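Local coordinates for protein SidF, inhibitor of growth family, member 3 (Legionella pneumophila subsp. pneumophila, PDB 4FYE) that removes phosphate from phosphoinositide lipids as a Legionella phosphatase, probably acting on the 3-phosphate of phosphatidylinositol 3,4,5-trisphosphate, at residues Ala127-Asn138 with Phe727-Lys735; Val498-Tyr509 with Leu528-Ile539. The protein carries 1 engineered substitution. All blocks are in the same frame, centred on the assembly; numbering follows the deposited sequence.

Contact 1. Residues Ala127-Asn138 with Phe727-Lys735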
loop_
_atom_site.group_PDB
_atom_site.type_symbol
_atom_site.label_atom_id
_atom_site.label_comp_id
_atom_site.label_asym_id
_atom_site.label_seq_id
_atom_site.Cartn_x
_atom_site.Cartn_y
_atom_site.Cartn_z
ATOM N N ALA A 127 -21.326 -6.710 15.991
ATOM C CA ALA A 127 -20.187 -7.304 16.664
ATOM C C ALA A 127 -19.558 -6.231 17.507
ATOM O O ALA A 127 -19.809 -5.063 17.291
ATOM C CB ALA A 127 -19.177 -7.827 15.659
ATOM N N ASP A 128 -18.756 -6.636 18.485
ATOM C CA ASP A 128 -17.839 -5.743 19.151
ATOM C C ASP A 128 -16.426 -6.274 18.893
ATOM O O ASP A 128 -16.062 -7.401 19.312
ATOM C CB ASP A 128 -18.122 -5.667 20.628
ATOM C CG ASP A 128 -17.074 -4.773 21.385
ATOM O OD1 ASP A 128 -16.308 -3.978 20.740
ATOM O OD2 ASP A 128 -17.019 -4.865 22.644
ATOM N N LEU A 129 -15.661 -5.489 18.158
ATOM C CA LEU A 129 -14.300 -5.818 17.730
ATOM C C LEU A 129 -13.301 -5.738 18.875
ATOM O O LEU A 129 -12.195 -6.291 18.745
ATOM C CB LEU A 129 -13.791 -4.811 16.719
ATOM C CG LEU A 129 -14.252 -4.923 15.251
ATOM C CD1 LEU A 129 -13.426 -3.990 14.400
ATOM C CD2 LEU A 129 -14.200 -6.318 14.670
ATOM N N PHE A 130 -13.670 -5.130 20.008
ATOM C CA PHE A 130 -12.610 -4.793 20.956
ATOM C C PHE A 130 -12.823 -5.535 22.211
ATOM O O PHE A 130 -12.410 -5.150 23.238
ATOM C CB PHE A 130 -12.595 -3.315 21.227
ATOM C CG PHE A 130 -12.451 -2.533 19.972
ATOM C CD1 PHE A 130 -11.314 -2.749 19.130
ATOM C CD2 PHE A 130 -13.453 -1.641 19.560
ATOM C CE1 PHE A 130 -11.191 -2.070 17.934
ATOM C CE2 PHE A 130 -13.322 -0.966 18.354
ATOM C CZ PHE A 130 -12.174 -1.178 17.548
ATOM N N SER A 131 -13.424 -6.668 22.046
ATOM C CA SER A 131 -13.792 -7.538 23.087
ATOM C C SER A 131 -13.500 -8.944 22.574
ATOM O O SER A 131 -13.343 -9.177 21.340
ATOM C CB SER A 131 -15.339 -7.443 23.074
ATOM O OG SER A 131 -15.707 -7.805 24.302
ATOM N N SER A 132 -13.636 -9.925 23.429
ATOM C CA SER A 132 -13.403 -11.293 22.984
ATOM C C SER A 132 -14.415 -11.882 21.985
ATOM O O SER A 132 -15.627 -11.721 22.146
ATOM C CB SER A 132 -13.252 -12.198 24.196
ATOM O OG SER A 132 -13.552 -13.492 23.781
ATOM N N LYS A 133 -13.961 -12.657 21.000
ATOM C CA LYS A 133 -14.882 -13.135 19.969
ATOM C C LYS A 133 -15.705 -14.175 20.645
ATOM O O LYS A 133 -16.727 -14.704 20.093
ATOM C CB LYS A 133 -14.167 -13.865 18.859
ATOM C CG LYS A 133 -13.022 -13.193 18.138
ATOM C CD LYS A 133 -12.569 -14.190 17.087
ATOM C CE LYS A 133 -11.708 -15.258 17.738
ATOM N NZ LYS A 133 -10.283 -15.072 17.347
ATOM N N LYS A 134 -15.225 -14.552 21.817
ATOM C CA LYS A 134 -15.966 -15.528 22.628
ATOM C C LYS A 134 -16.932 -14.952 23.671
ATOM O O LYS A 134 -17.497 -15.712 24.432
ATOM C CB LYS A 134 -15.000 -16.524 23.280
ATOM C CG LYS A 134 -14.145 -17.283 22.268
ATOM C CD LYS A 134 -14.160 -18.781 22.546
ATOM C CE LYS A 134 -12.876 -19.275 23.214
ATOM N NZ LYS A 134 -11.760 -19.502 22.245
ATOM N N SER A 135 -17.148 -13.635 23.703
ATOM C CA SER A 135 -18.227 -13.058 24.587
ATOM C C SER A 135 -19.584 -13.620 24.204
ATOM O O SER A 135 -19.784 -14.050 23.047
ATOM C CB SER A 135 -18.259 -11.525 24.464
ATOM O OG SER A 135 -18.923 -11.115 23.260
ATOM N N SER A 136 -20.550 -13.639 25.104
ATOM C CA SER A 136 -21.854 -14.131 24.660
ATOM C C SER A 136 -22.423 -13.239 23.513
ATOM O O SER A 136 -23.135 -13.719 22.613
ATOM C CB SER A 136 -22.868 -14.285 25.802
ATOM O OG SER A 136 -22.988 -13.055 26.496
ATOM N N ALA A 137 -22.103 -11.954 23.542
ATOM C CA ALA A 137 -22.622 -11.053 22.525
ATOM C C ALA A 137 -21.999 -11.309 21.125
ATOM O O ALA A 137 -22.725 -11.332 20.123
ATOM C CB ALA A 137 -22.537 -9.594 22.972
ATOM N N ASN A 138 -20.700 -11.579 21.085
ATOM C CA ASN A 138 -20.070 -11.929 19.804
ATOM C C ASN A 138 -20.455 -13.346 19.277
ATOM O O ASN A 138 -20.515 -13.576 18.100
ATOM C CB ASN A 138 -18.552 -11.697 19.849
ATOM C CG ASN A 138 -18.151 -10.189 19.847
ATOM O OD1 ASN A 138 -17.155 -9.792 20.452
ATOM N ND2 ASN A 138 -18.784 -9.420 18.999
ATOM N N PHE A 727 -2.938 -6.540 18.104
ATOM C CA PHE A 727 -4.000 -5.712 17.571
ATOM C C PHE A 727 -5.128 -5.454 18.575
ATOM O O PHE A 727 -5.529 -6.341 19.343
ATOM C CB PHE A 727 -4.544 -6.376 16.303
ATOM C CG PHE A 727 -3.543 -6.419 15.172
ATOM C CD1 PHE A 727 -3.362 -5.334 14.351
ATOM C CD2 PHE A 727 -2.792 -7.577 14.928
ATOM C CE1 PHE A 727 -2.423 -5.387 13.316
ATOM C CE2 PHE A 727 -1.893 -7.644 13.890
ATOM C CZ PHE A 727 -1.687 -6.527 13.098
ATOM N N ALA A 728 -5.635 -4.233 18.563
ATOM C CA ALA A 728 -6.775 -3.832 19.369
ATOM C C ALA A 728 -7.996 -4.680 19.039
ATOM O O ALA A 728 -8.765 -5.066 19.926
ATOM C CB ALA A 728 -7.081 -2.381 19.135
ATOM N N ASP A 729 -8.172 -5.030 17.777
ATOM C CA ASP A 729 -9.422 -5.696 17.376
ATOM C C ASP A 729 -9.276 -7.260 17.357
ATOM O O ASP A 729 -8.199 -7.818 17.445
ATOM C CB ASP A 729 -9.862 -5.227 16.013
ATOM C CG ASP A 729 -9.024 -5.841 14.930
ATOM O OD1 ASP A 729 -7.859 -5.407 14.836
ATOM O OD2 ASP A 729 -9.461 -6.822 14.252
ATOM N N ASN A 730 -10.382 -7.964 17.226
ATOM C CA ASN A 730 -10.361 -9.371 17.415
ATOM C C ASN A 730 -10.599 -10.142 16.071
ATOM O O ASN A 730 -10.929 -11.322 16.104
ATOM C CB ASN A 730 -11.445 -9.693 18.403
ATOM C CG ASN A 730 -12.895 -9.334 17.902
ATOM O OD1 ASN A 730 -13.124 -9.016 16.746
ATOM N ND2 ASN A 730 -13.876 -9.450 18.794
ATOM N N GLY A 731 -10.492 -9.442 14.932
ATOM C CA GLY A 731 -10.552 -10.023 13.593
ATOM C C GLY A 731 -11.954 -10.268 13.057
ATOM O O GLY A 731 -12.100 -10.773 11.958
ATOM N N LEU A 732 -13.017 -9.921 13.788
ATOM C CA LEU A 732 -14.372 -10.248 13.296
ATOM C C LEU A 732 -14.780 -9.696 11.919
ATOM O O LEU A 732 -15.712 -10.237 11.262
ATOM C CB LEU A 732 -15.445 -9.906 14.338
ATOM C CG LEU A 732 -15.507 -10.939 15.472
ATOM C CD1 LEU A 732 -16.619 -10.554 16.447
ATOM C CD2 LEU A 732 -15.741 -12.328 14.890
ATOM N N PHE A 733 -14.182 -8.586 11.500
ATOM C CA PHE A 733 -14.328 -8.157 10.118
ATOM C C PHE A 733 -13.918 -9.240 9.121
ATOM O O PHE A 733 -14.447 -9.245 8.001
ATOM C CB PHE A 733 -13.688 -6.767 9.822
ATOM C CG PHE A 733 -14.675 -5.614 9.970
ATOM C CD1 PHE A 733 -15.864 -5.618 9.266
ATOM C CD2 PHE A 733 -14.408 -4.538 10.806
ATOM C CE1 PHE A 733 -16.784 -4.577 9.372
ATOM C CE2 PHE A 733 -15.318 -3.478 10.916
ATOM C CZ PHE A 733 -16.516 -3.501 10.202
ATOM N N GLY A 734 -13.037 -10.177 9.523
ATOM C CA GLY A 734 -12.671 -11.302 8.641
ATOM C C GLY A 734 -13.829 -12.192 8.233
ATOM O O GLY A 734 -13.937 -12.595 7.072
ATOM N N LYS A 735 -14.734 -12.454 9.163
ATOM C CA LYS A 735 -15.931 -13.280 8.917
ATOM C C LYS A 735 -16.907 -12.598 7.986
ATOM O O LYS A 735 -17.576 -13.250 7.235
ATOM C CB LYS A 735 -16.684 -13.604 10.232
ATOM C CG LYS A 735 -15.850 -14.064 11.403
ATOM C CD LYS A 735 -15.266 -15.450 11.160
ATOM C CE LYS A 735 -14.050 -15.665 12.081
ATOM N NZ LYS A 735 -13.185 -16.812 11.640
#
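Asn730 reaches into the bend formed by residues 128-131 and is gripped from both ends of its amide. Its ND2 donates to the carbonyl of Ser131, Ser131 O lying 2.6 Å from Asn730 ND2, with an N-H...O angle of 147°; the oxygen is met almost head-on, though somewhat out of the amide plane of Asn730. A second, weak bond joins the same ND2 to Asp128 O. At the other end OD1 accepts from its own chain, Leu732 N to Asn730 OD1 being 3.1 Å. In this Asx turn a chi1 of 63° folds the amide back so that OD1 meets Leu732 N, and the bonds at ND2 and OD1 together fix its rotation. Asp729 forms another Asx turn through OD2 to Gly731 N, while its OD1 takes a salt bridge from Arg655. Two successive Asx turns thus shape the approach to helix 733-741. A third lies across the contact, where Asp128 OD1 accepts from Phe130 N. Farther on, Ser135 caps helix 136-163 by accepting from Asn138 N.

Leu129 lies crosswise to Asn730 and spreads its two methyls over different partners. Leu129 CD2 lies 3.8 Å from Leu732 CB, the two leucines sliding past each other in opposite directions. Leu129 CD1 lies 3.8 Å from Phe733 CD2; Phe733 also touches Ala705 on helix 701-712. Leu129 O also receives a CA-H...O contact, Asp729 CA lying 3.1 Å away. Leu732 points into residues 127-138, where its CD1 packs 3.8 Å from Ala127 CB and also against the side chain of Asn138. Toward the exposed side, the aliphatic part of Lys133 slides past Asn730 in the opposite direction, Lys133 CD 3.4 Å from the backbone Asn730 O.

Contact 2. Residues Val498-Tyr509 with Leu528-Ile539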
loop_
_atom_site.group_PDB
_atom_site.type_symbol
_atom_site.label_atom_id
_atom_site.label_comp_id
_atom_site.label_asym_id
_atom_site.label_seq_id
_atom_site.Cartn_x
_atom_site.Cartn_y
_atom_site.Cartn_z
ATOM N N VAL A 498 23.120 -5.266 -20.191
ATOM C CA VAL A 498 22.268 -6.457 -20.236
ATOM C C VAL A 498 20.803 -6.223 -19.732
ATOM O O VAL A 498 19.819 -6.612 -20.400
ATOM C CB VAL A 498 22.948 -7.613 -19.468
ATOM C CG1 VAL A 498 22.322 -8.934 -19.864
ATOM C CG2 VAL A 498 24.477 -7.627 -19.726
ATOM N N LYS A 499 20.631 -5.589 -18.577
ATOM C CA LYS A 499 19.247 -5.282 -18.124
ATOM C C LYS A 499 18.395 -4.513 -19.167
ATOM O O LYS A 499 17.242 -4.918 -19.445
ATOM C CB LYS A 499 19.227 -4.576 -16.771
ATOM C CG LYS A 499 19.428 -5.536 -15.621
ATOM C CD LYS A 499 19.702 -4.762 -14.350
ATOM C CE LYS A 499 19.726 -5.680 -13.154
ATOM N NZ LYS A 499 19.873 -4.795 -11.980
ATOM N N GLY A 500 18.979 -3.454 -19.767
ATOM C CA GLY A 500 18.301 -2.691 -20.836
ATOM C C GLY A 500 17.836 -3.611 -21.962
ATOM O O GLY A 500 16.638 -3.627 -22.336
ATOM N N ALA A 501 18.783 -4.415 -22.460
ATOM C CA ALA A 501 18.527 -5.418 -23.482
ATOM C C ALA A 501 17.402 -6.385 -23.046
ATOM O O ALA A 501 16.501 -6.712 -23.831
ATOM C CB ALA A 501 19.822 -6.164 -23.819
ATOM N N TYR A 502 17.411 -6.804 -21.785
ATOM C CA TYR A 502 16.344 -7.683 -21.306
ATOM C C TYR A 502 14.916 -7.053 -21.333
ATOM O O TYR A 502 13.930 -7.702 -21.760
ATOM C CB TYR A 502 16.719 -8.190 -19.915
ATOM C CG TYR A 502 15.693 -9.018 -19.253
ATOM C CD1 TYR A 502 15.408 -10.323 -19.708
ATOM C CD2 TYR A 502 15.008 -8.539 -18.136
ATOM C CE1 TYR A 502 14.457 -11.118 -19.089
ATOM C CE2 TYR A 502 14.055 -9.330 -17.492
ATOM C CZ TYR A 502 13.781 -10.605 -17.972
ATOM O OH TYR A 502 12.817 -11.373 -17.322
ATOM N N ARG A 503 14.791 -5.812 -20.868
ATOM C CA ARG A 503 13.471 -5.174 -20.834
ATOM C C ARG A 503 12.925 -5.051 -22.244
ATOM O O ARG A 503 11.783 -5.446 -22.526
ATOM C CB ARG A 503 13.529 -3.770 -20.242
ATOM C CG ARG A 503 13.819 -3.699 -18.764
ATOM C CD ARG A 503 13.774 -2.255 -18.296
ATOM N NE ARG A 503 14.995 -1.521 -18.635
ATOM C CZ ARG A 503 15.071 -0.643 -19.623
ATOM N NH1 ARG A 503 13.988 -0.364 -20.386
ATOM N NH2 ARG A 503 16.229 -0.039 -19.842
ATOM N N GLU A 504 13.759 -4.495 -23.126
ATOM C CA GLU A 504 13.317 -4.174 -24.480
ATOM C C GLU A 504 12.902 -5.471 -25.171
ATOM O O GLU A 504 11.833 -5.572 -25.776
ATOM C CB GLU A 504 14.399 -3.377 -25.234
ATOM C CG GLU A 504 13.904 -2.059 -25.876
ATOM C CD GLU A 504 12.795 -1.254 -25.099
ATOM O OE1 GLU A 504 11.641 -1.129 -25.611
ATOM O OE2 GLU A 504 13.048 -0.701 -23.992
ATOM N N ALA A 505 13.714 -6.495 -24.982
ATOM C CA ALA A 505 13.434 -7.771 -25.555
ATOM C C ALA A 505 12.086 -8.342 -25.054
ATOM O O ALA A 505 11.262 -8.801 -25.833
ATOM C CB ALA A 505 14.583 -8.683 -25.225
ATOM N N LEU A 506 11.858 -8.273 -23.749
ATOM C CA LEU A 506 10.652 -8.797 -23.115
ATOM C C LEU A 506 9.309 -8.098 -23.476
ATOM O O LEU A 506 8.258 -8.768 -23.576
ATOM C CB LEU A 506 10.862 -8.709 -21.618
ATOM C CG LEU A 506 10.516 -9.895 -20.742
ATOM C CD1 LEU A 506 10.769 -9.539 -19.274
ATOM C CD2 LEU A 506 9.099 -10.402 -21.009
ATOM N N PHE A 507 9.340 -6.763 -23.614
ATOM C CA PHE A 507 8.196 -6.024 -24.165
ATOM C C PHE A 507 7.889 -6.565 -25.570
ATOM O O PHE A 507 6.735 -6.894 -25.871
ATOM C CB PHE A 507 8.459 -4.510 -24.255
ATOM C CG PHE A 507 8.574 -3.806 -22.942
ATOM C CD1 PHE A 507 7.569 -3.903 -21.979
ATOM C CD2 PHE A 507 9.684 -3.012 -22.677
ATOM C CE1 PHE A 507 7.672 -3.241 -20.763
ATOM C CE2 PHE A 507 9.807 -2.328 -21.472
ATOM C CZ PHE A 507 8.785 -2.438 -20.511
ATOM N N SER A 508 8.915 -6.679 -26.428
ATOM C CA SER A 508 8.688 -7.274 -27.761
ATOM C C SER A 508 8.052 -8.652 -27.619
ATOM O O SER A 508 7.078 -8.974 -28.330
ATOM C CB SER A 508 9.957 -7.348 -28.607
ATOM O OG SER A 508 10.429 -6.054 -28.921
ATOM N N TYR A 509 8.564 -9.470 -26.698
ATOM C CA TYR A 509 7.993 -10.778 -26.616
ATOM C C TYR A 509 6.494 -10.703 -26.319
ATOM O O TYR A 509 5.724 -11.455 -26.896
ATOM C CB TYR A 509 8.719 -11.659 -25.614
ATOM C CG TYR A 509 7.953 -12.933 -25.313
ATOM C CD1 TYR A 509 6.919 -12.941 -24.381
ATOM C CD2 TYR A 509 8.243 -14.120 -25.965
ATOM C CE1 TYR A 509 6.199 -14.083 -24.110
ATOM C CE2 TYR A 509 7.522 -15.279 -25.681
ATOM C CZ TYR A 509 6.505 -15.249 -24.747
ATOM O OH TYR A 509 5.777 -16.379 -24.454
ATOM N N LEU A 528 12.532 -14.556 -29.936
ATOM C CA LEU A 528 12.274 -13.656 -28.811
ATOM C C LEU A 528 12.353 -14.385 -27.461
ATOM O O LEU A 528 13.056 -13.942 -26.553
ATOM C CB LEU A 528 10.935 -12.927 -28.985
ATOM C CG LEU A 528 10.871 -11.924 -30.150
ATOM C CD1 LEU A 528 9.436 -11.479 -30.424
ATOM C CD2 LEU A 528 11.782 -10.731 -29.918
ATOM N N LYS A 529 11.673 -15.512 -27.332
ATOM C CA LYS A 529 11.824 -16.275 -26.112
ATOM C C LYS A 529 13.302 -16.595 -25.796
ATOM O O LYS A 529 13.754 -16.383 -24.669
ATOM C CB LYS A 529 10.946 -17.526 -26.123
ATOM C CG LYS A 529 11.003 -18.291 -24.806
ATOM C CD LYS A 529 10.081 -19.500 -24.763
ATOM C CE LYS A 529 10.073 -20.130 -23.387
ATOM N NZ LYS A 529 11.400 -20.766 -23.186
ATOM N N ASN A 530 14.063 -17.070 -26.781
ATOM C CA ASN A 530 15.454 -17.449 -26.506
ATOM C C ASN A 530 16.374 -16.329 -26.016
ATOM O O ASN A 530 17.060 -16.486 -24.993
ATOM C CB ASN A 530 16.080 -18.207 -27.671
ATOM C CG ASN A 530 16.051 -19.703 -27.459
ATOM O OD1 ASN A 530 15.394 -20.196 -26.539
ATOM N ND2 ASN A 530 16.772 -20.436 -28.301
ATOM N N GLN A 531 16.358 -15.202 -26.733
ATOM C CA GLN A 531 17.036 -13.959 -26.317
ATOM C C GLN A 531 16.778 -13.601 -24.867
ATOM O O GLN A 531 17.688 -13.172 -24.158
ATOM C CB GLN A 531 16.507 -12.781 -27.105
ATOM C CG GLN A 531 16.954 -12.676 -28.538
ATOM C CD GLN A 531 16.326 -11.467 -29.192
ATOM O OE1 GLN A 531 16.026 -10.460 -28.520
ATOM N NE2 GLN A 531 16.117 -11.554 -30.510
ATOM N N VAL A 532 15.523 -13.751 -24.451
ATOM C CA VAL A 532 15.079 -13.319 -23.137
ATOM C C VAL A 532 15.829 -14.183 -22.139
ATOM O O VAL A 532 16.516 -13.695 -21.232
ATOM C CB VAL A 532 13.544 -13.440 -23.050
ATOM C CG1 VAL A 532 13.045 -13.415 -21.605
ATOM C CG2 VAL A 532 12.874 -12.331 -23.861
ATOM N N ASP A 533 15.771 -15.480 -22.420
ATOM C CA ASP A 533 16.360 -16.519 -21.599
ATOM C C ASP A 533 17.860 -16.341 -21.447
ATOM O O ASP A 533 18.378 -16.380 -20.324
ATOM C CB ASP A 533 15.987 -17.887 -22.164
ATOM C CG ASP A 533 14.494 -18.187 -22.024
ATOM O OD1 ASP A 533 13.825 -17.628 -21.107
ATOM O OD2 ASP A 533 13.969 -18.986 -22.825
ATOM N N GLY A 534 18.546 -16.113 -22.564
ATOM C CA GLY A 534 19.990 -15.917 -22.521
ATOM C C GLY A 534 20.348 -14.791 -21.559
ATOM O O GLY A 534 21.207 -14.952 -20.673
ATOM N N TYR A 535 19.672 -13.654 -21.736
ATOM C CA TYR A 535 19.895 -12.471 -20.910
ATOM C C TYR A 535 19.523 -12.806 -19.481
ATOM O O TYR A 535 20.214 -12.411 -18.544
ATOM C CB TYR A 535 19.088 -11.254 -21.421
ATOM C CG TYR A 535 19.461 -10.743 -22.820
ATOM C CD1 TYR A 535 20.800 -10.607 -23.212
ATOM C CD2 TYR A 535 18.466 -10.375 -23.741
ATOM C CE1 TYR A 535 21.138 -10.134 -24.478
ATOM C CE2 TYR A 535 18.793 -9.901 -25.011
ATOM C CZ TYR A 535 20.128 -9.778 -25.372
ATOM O OH TYR A 535 20.463 -9.297 -26.618
ATOM N N GLU A 536 18.445 -13.568 -19.332
ATOM C CA GLU A 536 18.025 -14.057 -18.024
ATOM C C GLU A 536 19.098 -14.935 -17.348
ATOM O O GLU A 536 19.524 -14.591 -16.239
ATOM C CB GLU A 536 16.705 -14.791 -18.137
ATOM C CG GLU A 536 15.833 -14.635 -16.912
ATOM C CD GLU A 536 14.468 -15.292 -17.077
ATOM O OE1 GLU A 536 14.391 -16.379 -17.715
ATOM O OE2 GLU A 536 13.475 -14.711 -16.566
ATOM N N LYS A 537 19.579 -16.007 -18.007
ATOM C CA LYS A 537 20.652 -16.838 -17.408
ATOM C C LYS A 537 21.789 -15.925 -17.009
ATOM O O LYS A 537 22.457 -16.123 -15.995
ATOM C CB LYS A 537 21.255 -17.917 -18.328
ATOM C CG LYS A 537 20.509 -18.318 -19.592
ATOM C CD LYS A 537 20.847 -19.752 -20.006
ATOM C CE LYS A 537 19.975 -20.726 -19.215
ATOM N NZ LYS A 537 20.441 -22.125 -19.375
ATOM N N SER A 538 22.002 -14.912 -17.822
ATOM C CA SER A 538 23.147 -14.073 -17.630
ATOM C C SER A 538 23.013 -13.091 -16.462
ATOM O O SER A 538 23.923 -12.944 -15.642
ATOM C CB SER A 538 23.486 -13.363 -18.926
ATOM O OG SER A 538 24.659 -12.636 -18.719
ATOM N N ILE A 539 21.872 -12.421 -16.388
ATOM C CA ILE A 539 21.534 -11.650 -15.211
ATOM C C ILE A 539 21.510 -12.570 -13.989
ATOM O O ILE A 539 22.198 -12.297 -13.000
ATOM C CB ILE A 539 20.194 -10.938 -15.401
ATOM C CG1 ILE A 539 20.285 -10.025 -16.627
ATOM C CG2 ILE A 539 19.803 -10.143 -14.146
ATOM C CD1 ILE A 539 18.985 -9.954 -17.402
#
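Tyr535 and Tyr502 each act as a knob inserted into a four-residue hole on the opposite helix: Tyr535 among Val498, Ala501, Tyr502 and Ala505, Tyr502 among Val532, Tyr535, Glu536 and Ile539. The helices run antiparallel, their axes 9.2 Å apart at closest approach with 153° between their directions. Such reciprocal knobs-into-holes packing agrees with the coiled coil predicted here, a hairpin of two helices joined by a short connection.

Among the ring contacts, the methyl of Ala501 sits over one face of Tyr535, displaced toward the ring's rim, in a CH-pi contact of 4.1 Å from Ala501 CB to the ring centroid. Ala505 CB touches the edge of that ring instead. Tyr502 and Tyr535 pass in opposite directions, their CB atoms 4.2 Å apart. With CG of Tyr502 anti to its amide nitrogen (chi1 176°), the ring is carried across the neighbouring helix, and Tyr502 CE1 lies 3.7 Å from Val532 CG1. At the far end Tyr509 runs alongside Lys529, and its ring edge meets Leu528 CB.

Aliphatic contacts complete the interface. Ile539 crosses Tyr502 at about a right angle, Ile539 CD1 lying 3.8 Å from Tyr502 CB, while Val498 CG1 rests 4.0 Å from Ile539 CG1. Leu528 packs its methyls on Ser508 and the backbone of Tyr509.

No clear hydrogen bond spans the pair; within helix 522-583, Lys529 NZ forms a salt bridge with Asp533 OD2, 3.1 Å away, at the syn lone pair of that oxygen.

Beyond the pair, helix 284-311 packs against Leu506 and supplies Lys291, the salt-bridge partner of Glu536, and helix 373-387 meets Tyr502 and Glu536 through Gln382.

Contacts 1 and 2 lie on opposite sides of the chain's centre, with their own centres about 51 Å apart and their nearest atoms about 33 Å apart, so neither touches the other. Contact 1 joins parts of the chain almost 600 residues apart, close to its C-terminal end; contact 2 lies within that span as a local helical hairpin. Contact 1 is linked to helix 652-668 through the Asp729-Arg655 salt bridge. The segment between strand 641-645 and that helix has the spacing of a CX5R loop with a serine in the cysteine position, perhaps the engineered substitution, so contact 1 may adjoin the catalytic region.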